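Local coordinates for response regulator receiver protein (Desulfuromonas acetoxidans, PDB 2ZAY) that probably acts as a signalling protein whose CheY-like receiver domain, the part described here, takes up a phosphoryl group in a two-component pathway, at residues Arg10-Asp15 against Thr51-Ile56. Numbering follows the deposited sequence.
Sequences RIMLVD and THPHLI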
loop_
_atom_site.group_PDB
_atom_site.type_symbol
_atom_site.label_atom_id
_atom_site.label_comp_id
_atom_site.label_asym_id
_atom_site.label_seq_id
_atom_site.Cartn_x
_atom_site.Cartn_y
_atom_site.Cartn_z
ATOM N N ARG A 10 -3.367 -6.002 -10.127
ATOM C CA ARG A 10 -4.217 -5.912 -8.944
ATOM C C ARG A 10 -3.441 -5.124 -7.905
ATOM O O ARG A 10 -2.315 -5.486 -7.564
ATOM C CB ARG A 10 -4.520 -7.299 -8.365
ATOM C CG ARG A 10 -5.162 -8.279 -9.336
ATOM C CD ARG A 10 -5.139 -9.705 -8.766
ATOM N NE ARG A 10 -4.979 -10.678 -9.840
ATOM C CZ ARG A 10 -3.921 -11.463 -9.997
ATOM N NH1 ARG A 10 -2.905 -11.413 -9.144
ATOM N NH2 ARG A 10 -3.875 -12.298 -11.029
ATOM N N ILE A 11 -4.044 -4.056 -7.399
ATOM C CA ILE A 11 -3.391 -3.227 -6.397
ATOM C C ILE A 11 -4.303 -3.105 -5.181
ATOM O O ILE A 11 -5.420 -2.615 -5.306
ATOM C CB ILE A 11 -3.123 -1.801 -6.949
ATOM C CG1 ILE A 11 -2.325 -1.877 -8.253
ATOM C CG2 ILE A 11 -2.377 -0.970 -5.908
ATOM C CD1 ILE A 11 -0.889 -2.342 -8.088
ATOM N N MET A 12 -3.852 -3.559 -4.015
ATOM C CA MET A 12 -4.683 -3.424 -2.821
ATOM C C MET A 12 -4.295 -2.146 -2.090
ATOM O O MET A 12 -3.115 -1.873 -1.887
ATOM C CB MET A 12 -4.522 -4.625 -1.878
ATOM C CG MET A 12 -5.300 -4.481 -0.546
ATOM S SD MET A 12 -5.234 -5.942 0.577
ATOM C CE MET A 12 -6.036 -7.056 -0.331
ATOM N N LEU A 13 -5.294 -1.354 -1.713
ATOM C CA LEU A 13 -5.054 -0.109 -0.985
ATOM C C LEU A 13 -5.745 -0.193 0.380
ATOM O O LEU A 13 -6.943 -0.447 0.448
ATOM C CB LEU A 13 -5.616 1.068 -1.785
ATOM C CG LEU A 13 -5.615 2.453 -1.146
ATOM C CD1 LEU A 13 -4.190 2.876 -0.839
ATOM C CD2 LEU A 13 -6.278 3.448 -2.102
ATOM N N VAL A 14 -4.989 0.019 1.456
ATOM C CA VAL A 14 -5.527 -0.041 2.819
ATOM C C VAL A 14 -5.375 1.337 3.474
ATOM O O VAL A 14 -4.259 1.829 3.642
ATOM C CB VAL A 14 -4.754 -1.072 3.689
ATOM C CG1 VAL A 14 -5.524 -1.342 4.975
ATOM C CG2 VAL A 14 -4.524 -2.359 2.916
ATOM N N ASP A 15 -6.489 1.961 3.845
ATOM C CA ASP A 15 -6.437 3.289 4.465
ATOM C C ASP A 15 -7.685 3.478 5.323
ATOM O O ASP A 15 -8.762 2.999 4.961
ATOM C CB ASP A 15 -6.384 4.374 3.384
ATOM C CG ASP A 15 -5.938 5.726 3.931
ATOM O OD1 ASP A 15 -4.718 5.978 3.974
ATOM O OD2 ASP A 15 -6.805 6.529 4.329
ATOM N N THR A 51 -6.915 -12.609 -2.776
ATOM C CA THR A 51 -6.944 -11.849 -4.023
ATOM C C THR A 51 -5.568 -11.710 -4.657
ATOM O O THR A 51 -5.449 -11.288 -5.805
ATOM C CB THR A 51 -7.536 -10.436 -3.828
ATOM O OG1 THR A 51 -6.617 -9.629 -3.084
ATOM C CG2 THR A 51 -8.868 -10.509 -3.083
ATOM N N HIS A 52 -4.522 -12.038 -3.900
ATOM C CA HIS A 52 -3.162 -11.987 -4.427
ATOM C C HIS A 52 -2.817 -10.699 -5.182
ATOM O O HIS A 52 -2.449 -10.742 -6.364
ATOM C CB HIS A 52 -2.949 -13.180 -5.365
ATOM C CG HIS A 52 -3.380 -14.488 -4.779
ATOM N ND1 HIS A 52 -2.605 -15.196 -3.887
ATOM C CD2 HIS A 52 -4.530 -15.187 -4.917
ATOM C CE1 HIS A 52 -3.260 -16.276 -3.498
ATOM N NE2 HIS A 52 -4.431 -16.294 -4.108
ATOM N N PRO A 53 -2.924 -9.534 -4.522
ATOM C CA PRO A 53 -2.589 -8.295 -5.233
ATOM C C PRO A 53 -1.121 -8.326 -5.668
ATOM O O PRO A 53 -0.301 -8.978 -5.020
ATOM C CB PRO A 53 -2.848 -7.217 -4.184
ATOM C CG PRO A 53 -2.539 -7.936 -2.883
ATOM C CD PRO A 53 -3.227 -9.266 -3.105
ATOM N N HIS A 54 -0.793 -7.633 -6.756
ATOM C CA HIS A 54 0.593 -7.591 -7.226
ATOM C C HIS A 54 1.401 -6.643 -6.349
ATOM O O HIS A 54 2.622 -6.761 -6.234
ATOM C CB HIS A 54 0.675 -7.103 -8.675
ATOM C CG HIS A 54 0.097 -8.055 -9.673
ATOM N ND1 HIS A 54 -1.213 -7.986 -10.094
ATOM C CD2 HIS A 54 0.650 -9.103 -10.331
ATOM C CE1 HIS A 54 -1.443 -8.948 -10.971
ATOM N NE2 HIS A 54 -0.329 -9.641 -11.132
ATOM N N LEU A 55 0.709 -5.687 -5.743
ATOM C CA LEU A 55 1.363 -4.712 -4.882
ATOM C C LEU A 55 0.356 -4.195 -3.866
ATOM O O LEU A 55 -0.836 -4.108 -4.153
ATOM C CB LEU A 55 1.929 -3.565 -5.727
ATOM C CG LEU A 55 2.717 -2.503 -4.958
ATOM C CD1 LEU A 55 3.788 -1.899 -5.854
ATOM C CD2 LEU A 55 1.763 -1.444 -4.459
ATOM N N ILE A 56 0.842 -3.849 -2.679
ATOM C CA ILE A 56 -0.028 -3.370 -1.615
ATOM C C ILE A 56 0.396 -1.987 -1.167
ATOM O O ILE A 56 1.588 -1.701 -1.037
ATOM C CB ILE A 56 0.011 -4.347 -0.409
ATOM C CG1 ILE A 56 -0.533 -5.713 -0.847
ATOM C CG2 ILE A 56 -0.789 -3.781 0.766
ATOM C CD1 ILE A 56 -0.323 -6.816 0.163
#
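R10 and H54 grip each other through both backbone and side chain where two parallel strands begin to pair. The amide of R10 gives its hydrogen to H54 ND1, 2.9 Å from N to ND1 and fairly straight at 163°, with the donor close to the imidazole plane. In return H54 N donates to R10 O over 2.8 Å. The arginine side chain leaves with CG beside its own N (chi1 -56°) and bends at chi3, which brings one face of the guanidinium over H54 CE1; that atom lies off centre near the rim, 3.4 Å from NH1, with the two planes 15° apart. From there NH1 donates to H52 O at 2.9 Å, a bent bond. Replacing R10 by an alanine is likely to leave the H52 carbonyl without its side-chain donor and H54 CE1 without the guanidinium against it, although the backbone bonds could persist.

Farther along, regular parallel pairing takes over, I11 with L55 and M12 with I56. M12 N donates to L55 O at 3.1 Å, and the same oxygen receives a CA-H contact from I11. On one face of the sheet I11 CD1 packs on L55 CB, beneath helix 115-129; on the other, M12 CB lies against P53 CB, and the methionine continues toward V47 and A48 of helix 41-51. W9 and Y130 meet the H54 ring edge-to-face.

The segments thus join strands 9-14 and 55-59, neighbours at the heart of the receiver domain's alternating beta-alpha fold, with helix 41-51 leading into the second. The chemistry implies a division of labour: ND1, used as an acceptor, fixes the ring's rotation and probably favours a neutral imidazole beside the cationic arginine, while apolar side chains fill both faces beyond.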